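Local coordinates for protein 5-cytosine DNA methyltransferase (Entamoeba histolytica, PDB 3QV2) that probably transfers a methyl group from S-adenosylmethionine to carbon 5 of cytosine in tRNA or DNA, as a Dnmt2-type C5-methyltransferase, at residues F222-C233 with G247-F257. Numbering follows the deposited sequence.
Sequences FDIVGKDDKRTC and GSIYCPIEPHF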
ATOM      1  N   PHE A 222     -23.013  -4.054   5.124  1.00 24.04           N
ATOM      2  CA  PHE A 222     -22.006  -3.020   5.328  1.00 24.08           C
ATOM      3  C   PHE A 222     -21.384  -3.099   6.716  1.00 24.87           C
ATOM      4  O   PHE A 222     -22.063  -3.404   7.695  1.00 24.94           O
ATOM      5  CB  PHE A 222     -22.617  -1.629   5.143  1.00 22.66           C
ATOM      6  CG  PHE A 222     -22.772  -1.213   3.708  1.00 22.13           C
ATOM      7  CD1 PHE A 222     -21.662  -0.898   2.942  1.00 22.90           C
ATOM      8  CD2 PHE A 222     -24.027  -1.111   3.133  1.00 22.55           C
ATOM      9  CE1 PHE A 222     -21.799  -0.504   1.624  1.00 23.53           C
ATOM     10  CE2 PHE A 222     -24.172  -0.718   1.816  1.00 22.50           C
ATOM     11  CZ  PHE A 222     -23.056  -0.415   1.061  1.00 24.27           C
ATOM     12  N   ASP A 223     -20.086  -2.823   6.794  1.00 22.79           N
ATOM     13  CA  ASP A 223     -19.450  -2.563   8.076  1.00 22.42           C
ATOM     14  C   ASP A 223     -19.532  -1.062   8.313  1.00 24.73           C
ATOM     15  O   ASP A 223     -18.917  -0.278   7.591  1.00 30.48           O
ATOM     16  CB  ASP A 223     -17.994  -3.025   8.073  1.00 26.43           C
ATOM     17  CG  ASP A 223     -17.303  -2.773   9.399  1.00 26.97           C
ATOM     18  OD1 ASP A 223     -17.292  -3.688  10.249  1.00 32.28           O
ATOM     19  OD2 ASP A 223     -16.779  -1.657   9.594  1.00 21.50           O
ATOM     20  N   ILE A 224     -20.305  -0.660   9.316  1.00 23.15           N
ATOM     21  CA  ILE A 224     -20.582   0.755   9.540  1.00 24.77           C
ATOM     22  C   ILE A 224     -19.855   1.300  10.766  1.00 27.22           C
ATOM     23  O   ILE A 224     -19.805   0.650  11.811  1.00 29.98           O
ATOM     24  CB  ILE A 224     -22.093   1.013   9.686  1.00 21.69           C
ATOM     25  CG1 ILE A 224     -22.857   0.360   8.532  1.00 19.22           C
ATOM     26  CG2 ILE A 224     -22.379   2.504   9.743  1.00 24.62           C
ATOM     27  CD1 ILE A 224     -24.352   0.579   8.590  1.00 18.11           C
ATOM     28  N   VAL A 225     -19.296   2.499  10.627  1.00 25.21           N
ATOM     29  CA  VAL A 225     -18.559   3.135  11.712  1.00 25.74           C
ATOM     30  C   VAL A 225     -18.957   4.596  11.900  1.00 25.95           C
ATOM     31  O   VAL A 225     -19.405   5.258  10.963  1.00 23.71           O
ATOM     32  CB  VAL A 225     -17.039   3.070  11.469  1.00 23.90           C
ATOM     33  CG1 VAL A 225     -16.563   1.628  11.461  1.00 24.41           C
ATOM     34  CG2 VAL A 225     -16.682   3.761  10.163  1.00 19.93           C
ATOM     35  N   GLY A 226     -18.793   5.088  13.123  1.00 28.88           N
ATOM     36  CA  GLY A 226     -19.023   6.486  13.435  1.00 28.05           C
ATOM     37  C   GLY A 226     -17.702   7.189  13.682  1.00 30.12           C
ATOM     38  O   GLY A 226     -16.653   6.548  13.724  1.00 32.08           O
ATOM     39  N   LYS A 227     -17.750   8.505  13.854  1.00 30.45           N
ATOM     40  CA  LYS A 227     -16.534   9.299  13.994  1.00 32.86           C
ATOM     41  C   LYS A 227     -15.662   8.869  15.171  1.00 32.84           C
ATOM     42  O   LYS A 227     -14.487   9.234  15.240  1.00 33.53           O
ATOM     43  CB  LYS A 227     -16.875  10.787  14.111  1.00 37.11           C
ATOM     44  CG  LYS A 227     -17.738  11.138  15.311  1.00 39.05           C
ATOM     45  CD  LYS A 227     -18.125  12.607  15.292  1.00 42.06           C
ATOM     46  CE  LYS A 227     -18.890  12.957  14.025  1.00 46.85           C
ATOM     47  NZ  LYS A 227     -19.299  14.390  13.998  1.00 49.27           N
ATOM     48  N   ASP A 228     -16.227   8.092  16.090  1.00 33.61           N
ATOM     49  CA  ASP A 228     -15.499   7.691  17.292  1.00 37.07           C
ATOM     50  C   ASP A 228     -15.165   6.199  17.352  1.00 39.44           C
ATOM     51  O   ASP A 228     -14.393   5.767  18.208  1.00 40.48           O
ATOM     52  CB  ASP A 228     -16.263   8.115  18.552  1.00 40.83           C
ATOM     53  CG  ASP A 228     -16.199   9.612  18.795  1.00 43.85           C
ATOM     54  OD1 ASP A 228     -15.255  10.253  18.288  1.00 43.47           O
ATOM     55  OD2 ASP A 228     -17.087  10.143  19.494  1.00 46.12           O
ATOM     56  N   ASP A 229     -15.740   5.417  16.442  1.00 43.17           N
ATOM     57  CA  ASP A 229     -15.537   3.969  16.442  1.00 45.47           C
ATOM     58  C   ASP A 229     -14.065   3.576  16.320  1.00 47.02           C
ATOM     59  O   ASP A 229     -13.254   4.329  15.783  1.00 46.87           O
ATOM     60  CB  ASP A 229     -16.369   3.302  15.346  1.00 45.52           C
ATOM     61  CG  ASP A 229     -17.803   3.063  15.773  1.00 46.45           C
ATOM     62  OD1 ASP A 229     -18.037   2.118  16.555  1.00 46.00           O
ATOM     63  OD2 ASP A 229     -18.698   3.814  15.334  1.00 47.81           O
ATOM     64  N   LYS A 230     -13.736   2.389  16.818  1.00 48.25           N
ATOM     65  CA  LYS A 230     -12.349   1.932  16.904  1.00 50.23           C
ATOM     66  C   LYS A 230     -11.549   2.108  15.616  1.00 47.17           C
ATOM     67  O   LYS A 230     -10.460   2.682  15.629  1.00 46.70           O
ATOM     68  CB  LYS A 230     -12.285   0.470  17.356  1.00 52.57           C
ATOM     69  CG  LYS A 230     -12.572   0.262  18.832  1.00 55.16           C
ATOM     70  CD  LYS A 230     -12.298  -1.176  19.247  1.00 58.58           C
ATOM     71  CE  LYS A 230     -12.539  -1.384  20.736  1.00 60.26           C
ATOM     72  NZ  LYS A 230     -12.239  -2.782  21.155  1.00 60.87           N
ATOM     73  N   ARG A 231     -12.089   1.613  14.506  1.00 42.16           N
ATOM     74  CA  ARG A 231     -11.345   1.607  13.254  1.00 38.55           C
ATOM     75  C   ARG A 231     -12.243   1.460  12.029  1.00 37.05           C
ATOM     76  O   ARG A 231     -13.433   1.165  12.141  1.00 37.84           O
ATOM     77  CB  ARG A 231     -10.314   0.476  13.262  1.00 36.45           C
ATOM     78  CG  ARG A 231     -10.859  -0.859  12.770  1.00 36.98           C
ATOM     79  CD  ARG A 231     -11.975  -1.384  13.665  1.00 41.64           C
ATOM     80  NE  ARG A 231     -12.608  -2.571  13.095  1.00 45.64           N
ATOM     81  CZ  ARG A 231     -13.751  -2.560  12.415  1.00 47.00           C
ATOM     82  NH1 ARG A 231     -14.404  -1.421  12.222  1.00 46.95           N
ATOM     83  NH2 ARG A 231     -14.245  -3.692  11.931  1.00 48.13           N
ATOM     84  N   THR A 232     -11.649   1.672  10.859  1.00 30.90           N
ATOM     85  CA  THR A 232     -12.310   1.419   9.587  1.00 28.42           C
ATOM     86  C   THR A 232     -11.748   0.140   8.975  1.00 29.57           C
ATOM     87  O   THR A 232     -10.600  -0.224   9.230  1.00 31.25           O
ATOM     88  CB  THR A 232     -12.087   2.575   8.603  1.00 23.09           C
ATOM     89  OG1 THR A 232     -10.680   2.809   8.454  1.00 19.68           O
ATOM     90  CG2 THR A 232     -12.753   3.845   9.111  1.00 20.43           C
ATOM     91  N   CYS A 233     -12.554  -0.542   8.167  1.00 25.97           N
ATOM     92  CA  CYS A 233     -12.107  -1.771   7.521  1.00 24.51           C
ATOM     93  C   CYS A 233     -11.146  -1.485   6.372  1.00 24.20           C
ATOM     94  O   CYS A 233     -10.998  -0.341   5.943  1.00 25.93           O
ATOM     95  CB  CYS A 233     -13.297  -2.596   7.024  1.00 26.00           C
ATOM     96  SG  CYS A 233     -14.229  -3.420   8.338  1.00 37.33           S
ATOM     97  N   GLY A 247     -14.409  -2.210   2.198  1.00 17.05           N
ATOM     98  CA  GLY A 247     -14.238  -1.065   3.072  1.00 17.00           C
ATOM     99  C   GLY A 247     -15.491  -0.705   3.847  1.00 18.93           C
ATOM    100  O   GLY A 247     -16.605  -1.029   3.436  1.00 15.81           O
ATOM    101  N   SER A 248     -15.307  -0.028   4.976  1.00 21.72           N
ATOM    102  CA  SER A 248     -16.424   0.411   5.802  1.00 23.83           C
ATOM    103  C   SER A 248     -17.085   1.649   5.208  1.00 23.60           C
ATOM    104  O   SER A 248     -16.517   2.307   4.337  1.00 21.56           O
ATOM    105  CB  SER A 248     -15.946   0.722   7.223  1.00 24.36           C
ATOM    106  OG  SER A 248     -15.281  -0.386   7.804  1.00 25.06           O
ATOM    107  N   ILE A 249     -18.291   1.954   5.677  1.00 22.91           N
ATOM    108  CA  ILE A 249     -18.947   3.216   5.349  1.00 19.51           C
ATOM    109  C   ILE A 249     -19.189   4.006   6.633  1.00 21.13           C
ATOM    110  O   ILE A 249     -19.094   3.458   7.730  1.00 21.72           O
ATOM    111  CB  ILE A 249     -20.273   3.013   4.595  1.00 18.76           C
ATOM    112  CG1 ILE A 249     -21.234   2.147   5.413  1.00 19.17           C
ATOM    113  CG2 ILE A 249     -20.017   2.395   3.227  1.00 14.64           C
ATOM    114  CD1 ILE A 249     -22.595   1.986   4.770  1.00 19.08           C
ATOM    115  N   TYR A 250     -19.507   5.288   6.492  1.00 21.78           N
ATOM    116  CA  TYR A 250     -19.540   6.189   7.639  1.00 20.21           C
ATOM    117  C   TYR A 250     -20.934   6.689   8.010  1.00 21.42           C
ATOM    118  O   TYR A 250     -21.734   7.046   7.145  1.00 20.26           O
ATOM    119  CB  TYR A 250     -18.602   7.376   7.398  1.00 18.82           C
ATOM    120  CG  TYR A 250     -18.668   8.453   8.457  1.00 19.76           C
ATOM    121  CD1 TYR A 250     -18.286   8.192   9.766  1.00 21.02           C
ATOM    122  CD2 TYR A 250     -19.095   9.736   8.143  1.00 21.19           C
ATOM    123  CE1 TYR A 250     -18.339   9.177  10.736  1.00 25.06           C
ATOM    124  CE2 TYR A 250     -19.149  10.727   9.105  1.00 23.05           C
ATOM    125  CZ  TYR A 250     -18.771  10.441  10.400  1.00 28.58           C
ATOM    126  OH  TYR A 250     -18.824  11.423  11.362  1.00 36.33           O
ATOM    127  N   CYS A 251     -21.207   6.710   9.313  1.00 22.41           N
ATOM    128  CA  CYS A 251     -22.438   7.283   9.845  1.00 26.22           C
ATOM    129  C   CYS A 251     -22.108   8.549  10.629  1.00 26.60           C
ATOM    130  O   CYS A 251     -21.436   8.488  11.658  1.00 27.38           O
ATOM    131  CB  CYS A 251     -23.152   6.276  10.752  1.00 28.82           C
ATOM    132  SG  CYS A 251     -24.705   6.875  11.464  1.00 45.56           S
ATOM    133  N   PRO A 252     -22.583   9.701  10.137  1.00 27.78           N
ATOM    134  CA  PRO A 252     -22.280  11.012  10.716  1.00 32.50           C
ATOM    135  C   PRO A 252     -23.229  11.373  11.852  1.00 37.96           C
ATOM    136  O   PRO A 252     -23.077  12.429  12.466  1.00 40.58           O
ATOM    137  CB  PRO A 252     -22.494  11.972   9.535  1.00 32.88           C
ATOM    138  CG  PRO A 252     -23.089  11.127   8.401  1.00 31.76           C
ATOM    139  CD  PRO A 252     -23.494   9.821   8.991  1.00 29.69           C
ATOM    140  N   ILE A 253     -24.197  10.504  12.123  1.00 40.08           N
ATOM    141  CA  ILE A 253     -25.191  10.768  13.157  1.00 42.02           C
ATOM    142  C   ILE A 253     -24.762  10.244  14.526  1.00 44.44           C
ATOM    143  O   ILE A 253     -25.099  10.829  15.556  1.00 44.01           O
ATOM    144  CB  ILE A 253     -26.574  10.189  12.773  1.00 45.51           C
ATOM    145  CG1 ILE A 253     -27.447  11.271  12.132  1.00 46.03           C
ATOM    146  CG2 ILE A 253     -27.275   9.614  13.994  1.00 46.43           C
ATOM    147  CD1 ILE A 253     -26.839  11.900  10.892  1.00 44.98           C
ATOM    148  N   GLU A 254     -24.009   9.149  14.539  1.00 47.44           N
ATOM    149  CA  GLU A 254     -23.606   8.530  15.798  1.00 50.18           C
ATOM    150  C   GLU A 254     -22.093   8.429  15.948  1.00 47.34           C
ATOM    151  O   GLU A 254     -21.410   7.925  15.056  1.00 49.12           O
ATOM    152  CB  GLU A 254     -24.225   7.137  15.927  1.00 56.30           C
ATOM    153  CG  GLU A 254     -25.741   7.132  15.974  1.00 60.80           C
ATOM    154  CD  GLU A 254     -26.318   5.731  15.976  1.00 64.95           C
ATOM    155  OE1 GLU A 254     -25.644   4.804  15.477  1.00 64.12           O
ATOM    156  OE2 GLU A 254     -27.447   5.556  16.479  1.00 68.41           O
ATOM    157  N   PRO A 255     -21.567   8.911  17.084  1.00 65.56           N
ATOM    158  CA  PRO A 255     -20.145   8.756  17.407  1.00 62.02           C
ATOM    159  C   PRO A 255     -19.768   7.280  17.406  1.00 55.60           C
ATOM    160  O   PRO A 255     -18.745   6.894  16.839  1.00 56.34           O
ATOM    161  CB  PRO A 255     -20.050   9.321  18.824  1.00 63.65           C
ATOM    162  CG  PRO A 255     -21.169  10.294  18.912  1.00 64.86           C
ATOM    163  CD  PRO A 255     -22.283   9.696  18.103  1.00 65.61           C
ATOM    164  N   HIS A 256     -20.602   6.468  18.046  1.00 49.19           N
ATOM    165  CA  HIS A 256     -20.441   5.022  18.033  1.00 48.98           C
ATOM    166  C   HIS A 256     -21.665   4.393  17.386  1.00 45.88           C
ATOM    167  O   HIS A 256     -22.711   4.268  18.022  1.00 44.37           O
ATOM    168  CB  HIS A 256     -20.279   4.488  19.456  1.00 51.51           C
ATOM    169  CG  HIS A 256     -18.966   4.832  20.088  1.00 55.18           C
ATOM    170  ND1 HIS A 256     -17.837   4.063  19.922  1.00 56.90           N
ATOM    171  CD2 HIS A 256     -18.606   5.861  20.892  1.00 57.81           C
ATOM    172  CE1 HIS A 256     -16.835   4.603  20.593  1.00 59.02           C
ATOM    173  NE2 HIS A 256     -17.276   5.694  21.190  1.00 59.23           N
ATOM    174  N   PHE A 257     -21.544   4.008  16.120  1.00 46.19           N
ATOM    175  CA  PHE A 257     -22.663   3.390  15.418  1.00 44.84           C
ATOM    176  C   PHE A 257     -23.283   2.270  16.245  1.00 42.86           C
ATOM    177  O   PHE A 257     -22.607   1.311  16.617  1.00 38.86           O
ATOM    178  CB  PHE A 257     -22.227   2.860  14.052  1.00 44.57           C
ATOM    179  CG  PHE A 257     -23.259   1.995  13.380  1.00 45.15           C
ATOM    180  CD1 PHE A 257     -24.310   2.561  12.677  1.00 46.23           C
ATOM    181  CD2 PHE A 257     -23.173   0.614  13.449  1.00 45.04           C
ATOM    182  CE1 PHE A 257     -25.257   1.767  12.059  1.00 47.17           C
ATOM    183  CE2 PHE A 257     -24.117  -0.186  12.832  1.00 45.78           C
ATOM    184  CZ  PHE A 257     -25.161   0.392  12.137  1.00 46.92           C
TER
HETATM  185  O   HOH W   1     -18.563  -2.901   4.401  1.00 22.93           O
HETATM  186  O   HOH W   2     -20.439  10.075  13.480  1.00 30.39           O
HETATM  187  O   HOH W   3     -20.857  14.294  11.570  1.00 40.86           O
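Phe-222 packs on Ile-249 just ahead of a small two-stranded parallel sheet, 224-226 beside 249-251, separate from the six-stranded sheet of the Rossmann-like fold. It lies in the smaller lobe, away from the cofactor site, consistent with the target-recognition region of C5-methyltransferases. The Phe-222 ring takes Ile-249 CD1 over one face, 3.7 Å from the centroid. Asp-223 works twice: its carbonyl accepts Ile-249 N, while OD2, met from above the carboxylate plane, accepts Ser-248 OG at 2.7 Å. That hydroxyl in turn receives Cys-233 N, and one hydroxyl thus links Asp-223 to the loop at Cys-233; OD1 of Asp-223 holds a weak salt bridge to Arg-231. Ile-224 crosses one face of the Phe-257 ring at a slant, CB almost exactly above the ring centre (3° off the normal) and CG2 3.5 Å from Phe-257 CD1. Val-225 continues the parallel ladder: its N binds Ile-249 O and its O accepts Cys-251 N at 2.8 Å. Gly-226 begins a type I turn to Asp-229, its CA within 3.2 Å of Glu-254 O. At Lys-227 the Tyr-250 ring edge meets the turn backbone, and a water joins Lys-227 N, Tyr-250 OH, Cys-251 O and Glu-254 O. Asp-228 N binds Pro-255 O, and its CB sits over the His-256 face. CG of Asp-229, anti to its carbonyl carbon (chi1 -83°), carries OD2 between two backbone donors: Gly-226 N at 2.6 Å on the anti side, Phe-257 N at 3.0 Å through the syn lone pair.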